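Local coordinates for extracellular solute-binding protein, family 5 (Chelativorans sp., PDB 6WM6) that binds EDTA and other aminopolycarboxylates in the periplasm, probably for uptake through an ABC transporter, at residues Q141-R144 and L150-A153; I135-T140 and Y155-I160; A266-E271 and A289-L294. All coordinates share one frame; numbering follows the deposited sequence. Where two conformers were deposited one is given.

Contact 1: residues Q141-R144 and L150-A153. With SO4 (sulfate ion), chain D.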
loop_
_atom_site.group_PDB
_atom_site.type_symbol
_atom_site.label_atom_id
_atom_site.label_comp_id
_atom_site.label_asym_id
_atom_site.label_seq_id
_atom_site.Cartn_x
_atom_site.Cartn_y
_atom_site.Cartn_z
ATOM N N GLN A 141 -4.666 7.988 -17.667
ATOM C CA GLN A 141 -4.316 6.683 -17.118
ATOM C C GLN A 141 -4.368 5.543 -18.122
ATOM O O GLN A 141 -3.937 4.437 -17.774
ATOM C CB GLN A 141 -5.259 6.325 -15.961
ATOM C CG GLN A 141 -5.283 7.305 -14.798
ATOM C CD GLN A 141 -3.927 7.506 -14.157
ATOM O OE1 GLN A 141 -3.357 6.583 -13.546
ATOM N NE2 GLN A 141 -3.381 8.702 -14.304
ATOM N N ASN A 142 -4.907 5.755 -19.313
ATOM C CA ASN A 142 -5.242 4.627 -20.197
ATOM C C ASN A 142 -4.119 4.208 -21.136
ATOM O O ASN A 142 -4.336 3.303 -21.948
ATOM C CB ASN A 142 -6.542 4.882 -20.967
ATOM C CG ASN A 142 -6.419 5.947 -22.039
ATOM O OD1 ASN A 142 -5.320 6.308 -22.470
ATOM N ND2 ASN A 142 -7.553 6.440 -22.497
ATOM N N ARG A 143 -2.945 4.841 -21.055
ATOM C CA ARG A 143 -1.754 4.478 -21.818
ATOM C C ARG A 143 -1.832 4.872 -23.288
ATOM O O ARG A 143 -0.842 4.728 -24.017
ATOM C CB ARG A 143 -1.491 2.965 -21.738
ATOM C CG ARG A 143 -1.303 2.409 -20.342
ATOM C CD ARG A 143 0.014 2.854 -19.749
ATOM N NE ARG A 143 0.400 2.100 -18.553
ATOM C CZ ARG A 143 1.428 2.430 -17.778
ATOM N NH1 ARG A 143 2.165 3.495 -18.088
ATOM N NH2 ARG A 143 1.732 1.713 -16.709
ATOM N N ARG A 144 -2.981 5.364 -23.748
ATOM C CA ARG A 144 -3.172 5.650 -25.170
ATOM C C ARG A 144 -3.301 7.134 -25.473
ATOM O O ARG A 144 -2.570 7.653 -26.324
ATOM C CB ARG A 144 -4.416 4.917 -25.690
ATOM C CG ARG A 144 -4.299 3.414 -25.644
ATOM C CD ARG A 144 -5.518 2.739 -26.252
ATOM N NE ARG A 144 -6.758 3.100 -25.562
ATOM C CZ ARG A 144 -7.242 2.456 -24.498
ATOM N NH1 ARG A 144 -6.577 1.438 -23.973
ATOM N NH2 ARG A 144 -8.375 2.860 -23.959
ATOM N N LEU A 150 3.209 10.714 -16.829
ATOM C CA LEU A 150 4.126 9.913 -16.026
ATOM C C LEU A 150 3.354 9.321 -14.857
ATOM O O LEU A 150 3.431 9.777 -13.719
ATOM C CB LEU A 150 5.283 10.773 -15.539
ATOM C CG LEU A 150 6.046 11.497 -16.657
ATOM C CD1 LEU A 150 6.858 12.644 -16.080
ATOM C CD2 LEU A 150 6.937 10.524 -17.416
ATOM N N ILE A 151 2.602 8.251 -15.155
ATOM C CA ILE A 151 1.674 7.666 -14.196
ATOM C C ILE A 151 2.363 6.584 -13.380
ATOM O O ILE A 151 3.386 6.011 -13.788
ATOM C CB ILE A 151 0.399 7.122 -14.856
ATOM C CG1 ILE A 151 0.658 5.787 -15.572
ATOM C CG2 ILE A 151 -0.185 8.140 -15.823
ATOM C CD1 ILE A 151 -0.608 5.139 -16.116
ATOM N N ASN A 152 1.765 6.258 -12.241
ATOM C CA ASN A 152 2.212 5.106 -11.468
ATOM C C ASN A 152 1.824 3.794 -12.153
ATOM O O ASN A 152 2.682 2.958 -12.456
ATOM C CB ASN A 152 1.642 5.153 -10.065
ATOM C CG ASN A 152 2.066 3.952 -9.259
ATOM O OD1 ASN A 152 3.257 3.660 -9.156
ATOM N ND2 ASN A 152 1.111 3.242 -8.734
ATOM N N ALA A 153 0.518 3.573 -12.364
ATOM C CA ALA A 153 0.072 2.379 -13.077
ATOM C C ALA A 153 -1.358 2.592 -13.549
ATOM O O ALA A 153 -2.100 3.362 -12.948
ATOM C CB ALA A 153 0.119 1.136 -12.176
HETATM S S SO4 D . -0.574 -1.510 -15.473
HETATM O O1 SO4 D . -0.075 -0.163 -15.803
HETATM O O2 SO4 D . -1.466 -1.428 -14.313
HETATM O O3 SO4 D . 0.531 -2.388 -15.089
HETATM O O4 SO4 D . -1.303 -2.057 -16.611
HETATM O O HOH W 1 -4.642 4.428 -12.454
HETATM O O HOH W 2 -1.457 5.850 -11.581
HETATM O O HOH W 3 3.349 1.236 -14.437
HETATM O O HOH W 4 4.166 3.703 -15.884
#
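Gln141 OE1 is held by two waters, and both connect it to Ala153. Water 1 lies 2.7 Å from OE1 and also bonds to the carbonyl O of Ala153, while water 2 lies 2.8 Å from OE1 and accepts from Ala153 N. OE1 is thus joined through solvent to both polar backbone atoms of Ala153. The other end of the amide, NE2, donates to Tyr206 OH and rests 3.6 Å from the CG2 methyl of Ile151. A bend at chi2 (-58°) folds the glutamine chain so that the amide lies beside this methyl. The second branch of Ile151 serves another group: CD1 sits 3.7 Å above the plane of the Arg143 guanidinium, over its centre. Such apolar cover leaves the polar edge of the guanidinium to be used in its own plane. There NH2 donates to sulfate O1 at 2.8 Å in a nearly straight bond (163°); in the same plane, water 3 links NH2 to Asn152 O and water 4 links NH1 to Ile151 O. With an alanine in place of this isoleucine, the guanidinium face and the flank of the Gln141 amide would probably lose their cover, leaving both groups freer to turn. The arrangement belongs to the loop that follows helix 131-141, in which the chain turns back through the Cys146-Cys149 disulfide. Arg143 is the first residue past the helix to leave helical angles, with a positive phi of 74°. Beside it, Asn142 OD1 accepts from Arg144 N at 2.8 Å, forming an Asx turn. The sulfate, probably from the crystallisation liquor, is also bound by Ser154 N and Gln473 NE2, and its O2 lies 3.7 Å from the Ala153 CB methyl.

Contact 2: residues I135-T140 and Y155-I160; sequences IYFWKT and YGHDFI. With SO4 (sulfate ion), chain D.
Phe137 and His157 meet as an offset edge-to-face (T-shaped) pair, joining helix 131-141 to the 3-10 turn 157-159 that leads into strand 160-165. The ring centroids are 5.1 Å apart and the planes stand at 86°, with the phenylalanine edge directed at the imidazole face; Phe137 CE2 comes to 3.5 Å from His157 NE2. Both imidazole nitrogens are engaged elsewhere, ND1 with Ser154 O and NE2 with Phe187 N, which would fix the ring's rotation. One residue along the helix, Trp138 meets the turn differently. Its CG is anti to the backbone N (chi1 168°), carrying the indole across to Ile160. The Ile160 CG2 methyl lies 3.3 Å above the indole plane, offset toward the rim, so this partner comes over the face. The carbonyl of the same residue comes at the edge instead. Just before the turn, Tyr155 N donates to sulfate O2 at 3.0 Å. The indole's polar contact is bent: Trp138 NE1 donates to Ile160 O at 3.0 Å with an N-H...O angle of 141°, the oxygen in the indole plane but the donor above the carbonyl plane.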
loop_
_atom_site.group_PDB
_atom_site.type_symbol
_atom_site.label_atom_id
_atom_site.label_comp_id
_atom_site.label_asym_id
_atom_site.label_seq_id
_atom_site.Cartn_x
_atom_site.Cartn_y
_atom_site.Cartn_z
ATOM N N ILE A 135 -13.460 11.639 -17.823
ATOM C CA ILE A 135 -12.781 11.487 -19.105
ATOM C C ILE A 135 -11.337 11.957 -19.018
ATOM O O ILE A 135 -10.426 11.283 -19.526
ATOM C CB ILE A 135 -13.584 12.209 -20.209
ATOM C CG1 ILE A 135 -14.863 11.417 -20.476
ATOM C CG2 ILE A 135 -12.766 12.336 -21.478
ATOM C CD1 ILE A 135 -15.902 12.169 -21.280
ATOM N N TYR A 136 -11.092 13.102 -18.370
ATOM C CA TYR A 136 -9.715 13.564 -18.211
ATOM C C TYR A 136 -8.877 12.517 -17.488
ATOM O O TYR A 136 -7.786 12.146 -17.945
ATOM C CB TYR A 136 -9.667 14.904 -17.472
ATOM C CG TYR A 136 -8.266 15.380 -17.173
ATOM C CD1 TYR A 136 -7.558 16.121 -18.108
ATOM C CD2 TYR A 136 -7.643 15.084 -15.976
ATOM C CE1 TYR A 136 -6.259 16.566 -17.840
ATOM C CE2 TYR A 136 -6.354 15.506 -15.702
ATOM C CZ TYR A 136 -5.668 16.245 -16.637
ATOM O OH TYR A 136 -4.386 16.650 -16.344
ATOM N N PHE A 137 -9.365 12.014 -16.358
ATOM C CA PHE A 137 -8.551 11.068 -15.610
ATOM C C PHE A 137 -8.279 9.806 -16.412
ATOM O O PHE A 137 -7.140 9.317 -16.463
ATOM C CB PHE A 137 -9.208 10.722 -14.282
ATOM C CG PHE A 137 -8.327 9.906 -13.379
ATOM C CD1 PHE A 137 -7.091 10.392 -12.988
ATOM C CD2 PHE A 137 -8.702 8.646 -12.958
ATOM C CE1 PHE A 137 -6.261 9.668 -12.169
ATOM C CE2 PHE A 137 -7.875 7.900 -12.121
ATOM C CZ PHE A 137 -6.653 8.413 -11.726
ATOM N N TRP A 138 -9.326 9.246 -17.031
ATOM C CA TRP A 138 -9.147 8.074 -17.888
ATOM C C TRP A 138 -8.102 8.307 -18.972
ATOM O O TRP A 138 -7.232 7.454 -19.196
ATOM C CB TRP A 138 -10.499 7.717 -18.510
ATOM C CG TRP A 138 -10.478 6.706 -19.637
ATOM C CD1 TRP A 138 -10.140 5.396 -19.561
ATOM C CD2 TRP A 138 -10.866 6.952 -20.988
ATOM N NE1 TRP A 138 -10.272 4.803 -20.807
ATOM C CE2 TRP A 138 -10.733 5.738 -21.687
ATOM C CE3 TRP A 138 -11.334 8.083 -21.675
ATOM C CZ2 TRP A 138 -11.023 5.617 -23.041
ATOM C CZ3 TRP A 138 -11.620 7.967 -23.014
ATOM C CH2 TRP A 138 -11.469 6.736 -23.690
ATOM N N LYS A 139 -8.142 9.473 -19.622
ATOM C CA LYS A 139 -7.160 9.758 -20.669
ATOM C C LYS A 139 -5.742 9.824 -20.114
ATOM O O LYS A 139 -4.803 9.399 -20.790
ATOM C CB LYS A 139 -7.515 11.049 -21.415
ATOM C CG LYS A 139 -8.708 10.878 -22.336
ATOM C CD LYS A 139 -8.927 12.082 -23.242
ATOM C CE LYS A 139 -10.081 11.799 -24.195
ATOM N NZ LYS A 139 -10.294 12.883 -25.198
ATOM N N THR A 140 -5.560 10.309 -18.881
ATOM C CA THR A 140 -4.213 10.315 -18.316
ATOM C C THR A 140 -3.740 8.913 -17.952
ATOM O O THR A 140 -2.532 8.672 -17.889
ATOM C CB THR A 140 -4.081 11.213 -17.069
ATOM O OG1 THR A 140 -4.795 10.656 -15.950
ATOM C CG2 THR A 140 -4.552 12.633 -17.346
ATOM N N TYR A 155 -3.855 0.240 -13.770
ATOM C CA TYR A 155 -4.745 -0.475 -12.856
ATOM C C TYR A 155 -6.114 -0.689 -13.475
ATOM O O TYR A 155 -7.146 -0.674 -12.795
ATOM C CB TYR A 155 -4.805 0.209 -11.506
ATOM C CG TYR A 155 -3.559 -0.009 -10.678
ATOM C CD1 TYR A 155 -2.927 -1.247 -10.656
ATOM C CD2 TYR A 155 -3.024 1.015 -9.919
ATOM C CE1 TYR A 155 -1.801 -1.456 -9.901
ATOM C CE2 TYR A 155 -1.889 0.811 -9.148
ATOM C CZ TYR A 155 -1.288 -0.427 -9.148
ATOM O OH TYR A 155 -0.172 -0.636 -8.385
ATOM N N GLY A 156 -6.117 -0.911 -14.773
ATOM C CA GLY A 156 -7.306 -1.267 -15.498
ATOM C C GLY A 156 -7.957 -0.144 -16.264
ATOM O O GLY A 156 -8.882 -0.415 -17.020
ATOM N N HIS A 157 -7.527 1.115 -16.087
ATOM C CA HIS A 157 -8.145 2.188 -16.854
ATOM C C HIS A 157 -7.967 1.947 -18.349
ATOM O O HIS A 157 -8.821 2.340 -19.152
ATOM C CB HIS A 157 -7.589 3.568 -16.451
ATOM C CG HIS A 157 -8.055 4.037 -15.102
ATOM N ND1 HIS A 157 -7.295 3.870 -13.960
ATOM C CD2 HIS A 157 -9.207 4.640 -14.702
ATOM C CE1 HIS A 157 -7.960 4.357 -12.918
ATOM N NE2 HIS A 157 -9.113 4.840 -13.342
ATOM N N ASP A 158 -6.878 1.276 -18.740
ATOM C CA ASP A 158 -6.661 0.958 -20.144
ATOM C C ASP A 158 -7.668 -0.057 -20.689
ATOM O O ASP A 158 -7.789 -0.184 -21.921
ATOM C CB ASP A 158 -5.215 0.519 -20.426
ATOM C CG ASP A 158 -4.735 -0.616 -19.559
ATOM O OD1 ASP A 158 -5.389 -1.012 -18.587
ATOM O OD2 ASP A 158 -3.631 -1.145 -19.859
ATOM N N PHE A 159 -8.373 -0.788 -19.832
ATOM C CA PHE A 159 -9.403 -1.721 -20.278
ATOM C C PHE A 159 -10.692 -1.004 -20.670
ATOM O O PHE A 159 -11.558 -1.617 -21.296
ATOM C CB PHE A 159 -9.746 -2.739 -19.187
ATOM C CG PHE A 159 -8.711 -3.810 -18.971
ATOM C CD1 PHE A 159 -7.399 -3.490 -18.658
ATOM C CD2 PHE A 159 -9.068 -5.152 -19.042
ATOM C CE1 PHE A 159 -6.455 -4.495 -18.441
ATOM C CE2 PHE A 159 -8.131 -6.149 -18.833
ATOM C CZ PHE A 159 -6.827 -5.816 -18.524
ATOM N N ILE A 160 -10.853 0.261 -20.287
ATOM C CA ILE A 160 -11.980 1.065 -20.755
ATOM C C ILE A 160 -11.633 1.579 -22.150
ATOM O O ILE A 160 -10.634 2.285 -22.344
ATOM C CB ILE A 160 -12.279 2.221 -19.789
ATOM C CG1 ILE A 160 -12.805 1.673 -18.449
ATOM C CG2 ILE A 160 -13.269 3.218 -20.419
ATOM C CD1 ILE A 160 -12.950 2.737 -17.367
HETATM S S SO4 D . -0.574 -1.510 -15.473
HETATM O O1 SO4 D . -0.075 -0.163 -15.803
HETATM O O2 SO4 D . -1.466 -1.428 -14.313
HETATM O O3 SO4 D . 0.531 -2.388 -15.089
HETATM O O4 SO4 D . -1.303 -2.057 -16.611
#

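Contact 3: residues A266-E271 and A289-L294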
loop_
_atom_site.group_PDB
_atom_site.type_symbol
_atom_site.label_atom_id
_atom_site.label_comp_id
_atom_site.label_asym_id
_atom_site.label_seq_id
_atom_site.Cartn_x
_atom_site.Cartn_y
_atom_site.Cartn_z
ATOM N N ALA A 266 6.967 14.833 19.536
ATOM C CA ALA A 266 6.143 15.938 19.056
ATOM C C ALA A 266 4.703 15.815 19.550
ATOM O O ALA A 266 4.046 16.824 19.853
ATOM C CB ALA A 266 6.186 15.987 17.528
ATOM N N LEU A 267 4.178 14.584 19.612
ATOM C CA LEU A 267 2.823 14.376 20.120
ATOM C C LEU A 267 2.747 14.743 21.601
ATOM O O LEU A 267 1.819 15.447 22.032
ATOM C CB LEU A 267 2.411 12.919 19.864
ATOM C CG LEU A 267 1.038 12.511 20.341
ATOM C CD1 LEU A 267 -0.081 13.176 19.592
ATOM C CD2 LEU A 267 0.907 10.968 20.221
ATOM N N GLU A 268 3.712 14.269 22.389
ATOM C CA GLU A 268 3.725 14.573 23.816
ATOM C C GLU A 268 3.847 16.070 24.068
ATOM O O GLU A 268 3.230 16.599 25.005
ATOM C CB GLU A 268 4.878 13.828 24.485
ATOM C CG GLU A 268 4.948 14.041 25.995
ATOM C CD GLU A 268 6.031 13.211 26.661
ATOM O OE1 GLU A 268 6.761 12.490 25.946
ATOM O OE2 GLU A 268 6.148 13.285 27.905
ATOM N N ASN A 269 4.607 16.777 23.228
ATOM C CA ASN A 269 4.824 18.207 23.400
ATOM C C ASN A 269 3.683 19.061 22.869
ATOM O O ASN A 269 3.732 20.288 23.003
ATOM C CB ASN A 269 6.107 18.642 22.679
ATOM C CG ASN A 269 7.357 18.060 23.298
ATOM O OD1 ASN A 269 7.372 17.691 24.473
ATOM N ND2 ASN A 269 8.423 17.979 22.508
ATOM N N GLY A 270 2.673 18.463 22.226
ATOM C CA GLY A 270 1.575 19.221 21.676
ATOM C C GLY A 270 1.809 19.817 20.308
ATOM O O GLY A 270 0.929 20.533 19.809
ATOM N N GLU A 271 2.951 19.529 19.679
ATOM C CA GLU A 271 3.252 20.063 18.358
ATOM C C GLU A 271 2.390 19.410 17.285
ATOM O O GLU A 271 2.102 20.018 16.246
ATOM C CB GLU A 271 4.728 19.818 18.050
ATOM C CG GLU A 271 5.215 20.330 16.711
ATOM C CD GLU A 271 6.721 20.165 16.542
ATOM O OE1 GLU A 271 7.398 19.839 17.542
ATOM O OE2 GLU A 271 7.221 20.361 15.415
ATOM N N ALA A 289 1.624 3.809 25.535
ATOM C CA ALA A 289 0.752 3.384 26.624
ATOM C C ALA A 289 1.002 4.173 27.906
ATOM O O ALA A 289 0.061 4.453 28.652
ATOM C CB ALA A 289 0.942 1.891 26.878
ATOM N N GLY A 290 2.241 4.555 28.153
ATOM C CA GLY A 290 2.569 5.338 29.331
ATOM C C GLY A 290 2.086 6.769 29.293
ATOM O O GLY A 290 2.111 7.436 30.336
ATOM N N LEU A 291 1.637 7.249 28.129
ATOM C CA LEU A 291 1.181 8.624 27.962
ATOM C C LEU A 291 -0.329 8.762 28.063
ATOM O O LEU A 291 -0.869 9.834 27.764
ATOM C CB LEU A 291 1.684 9.172 26.626
ATOM C CG LEU A 291 3.195 9.187 26.432
ATOM C CD1 LEU A 291 3.547 9.576 25.000
ATOM C CD2 LEU A 291 3.867 10.112 27.432
ATOM N N ASP A 292 -1.034 7.716 28.498
ATOM C CA ASP A 292 -2.486 7.804 28.612
ATOM C C ASP A 292 -2.927 8.971 29.487
ATOM O O ASP A 292 -3.984 9.566 29.243
ATOM C CB ASP A 292 -3.068 6.476 29.107
ATOM C CG ASP A 292 -2.580 6.097 30.493
ATOM O OD1 ASP A 292 -1.476 6.534 30.888
ATOM O OD2 ASP A 292 -3.300 5.352 31.184
ATOM N N TYR A 293 -2.126 9.332 30.499
ATOM C CA TYR A 293 -2.519 10.409 31.402
ATOM C C TYR A 293 -2.512 11.775 30.727
ATOM O O TYR A 293 -3.130 12.710 31.250
ATOM C CB TYR A 293 -1.622 10.422 32.657
ATOM C CG TYR A 293 -0.188 10.832 32.413
ATOM C CD1 TYR A 293 0.768 9.908 32.023
ATOM C CD2 TYR A 293 0.216 12.150 32.597
ATOM C CE1 TYR A 293 2.083 10.274 31.807
ATOM C CE2 TYR A 293 1.534 12.530 32.389
ATOM C CZ TYR A 293 2.463 11.591 32.003
ATOM O OH TYR A 293 3.774 11.963 31.796
ATOM N N LEU A 294 -1.866 11.908 29.566
ATOM C CA LEU A 294 -1.900 13.121 28.776
ATOM C C LEU A 294 -2.999 13.094 27.713
ATOM O O LEU A 294 -3.008 13.931 26.809
ATOM C CB LEU A 294 -0.543 13.343 28.095
ATOM C CG LEU A 294 0.646 13.569 29.033
ATOM C CD1 LEU A 294 1.942 13.619 28.236
ATOM C CD2 LEU A 294 0.458 14.854 29.836
#
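Glu268 carries nearly all of the 266-271 side of this contact, and it does so with two different parts of one side chain. Its CG methylene packs against Leu294 CD1 at 3.8 Å, and its carboxylate meets Leu291 CD2. That methyl is 3.9 Å from Glu268 CD and almost equally far from both oxygens, 4.0 Å from OE1 and 3.9 Å from OE2, which places it over the flat of the carboxylate and not at one oxygen. The reach depends on the torsions: CG stands anti to the backbone N (chi1 -178°) and the chain runs extended beyond it. The better-buried side is that of Leu291, which gives more of its surface to the contact and also touches Ile296 of strand 296-299; Leu267, next to Glu268 on its helix, touches Ile296 as well, so the ends of helices 263-268 and 282-290 share a neighbour on the sheet. The looser side is that of Leu294, which is exposed and gives less of its surface, through CD1. In the crystal it also touches a neighbouring molecule, as do Asn269 and Gly270. The turn that presents the two leucines on one side is closed by the backbone bond from Leu294 N to Leu291 O (2.9 Å). On the facing segment a Schellman motif ends the helix: Glu271 N reaches back to Ala266 O at 2.9 Å and Gly270 N to Leu267 O at 3.1 Å, with Gly270 at a positive phi of 84°. Only 147 Å² is buried in total. With one leucine methyl on the CG methylene and another over the carboxylate, the two segments are joined by van der Waals contact alone, and the negative charge of partly exposed Glu268 probably relies on solvent, since the leucines offer it no polar mate.

Overall arrangement
Contacts 1 and 2 form one continuous region, their centres 8 Å apart, with contact 1 lying along the chain between the two segments of contact 2. Arg144 ties them together: its NH2 lies 2.8 Å from Ile160 O and its NH1 2.9 Å from Asp158 O, both probable hydrogen bonds. Ile151 CG2 also packs 3.2 Å from Thr140 O. The sulfate, probably a crystallisation component, is common to both, reached by Arg143 from contact 1 and by Tyr155 from contact 2. Contact 3 is separate, across the chain's centre: its centre is 43 Å from that of contact 1 and 45 Å from that of contact 2, with nearest atoms about 30 and 31 Å apart.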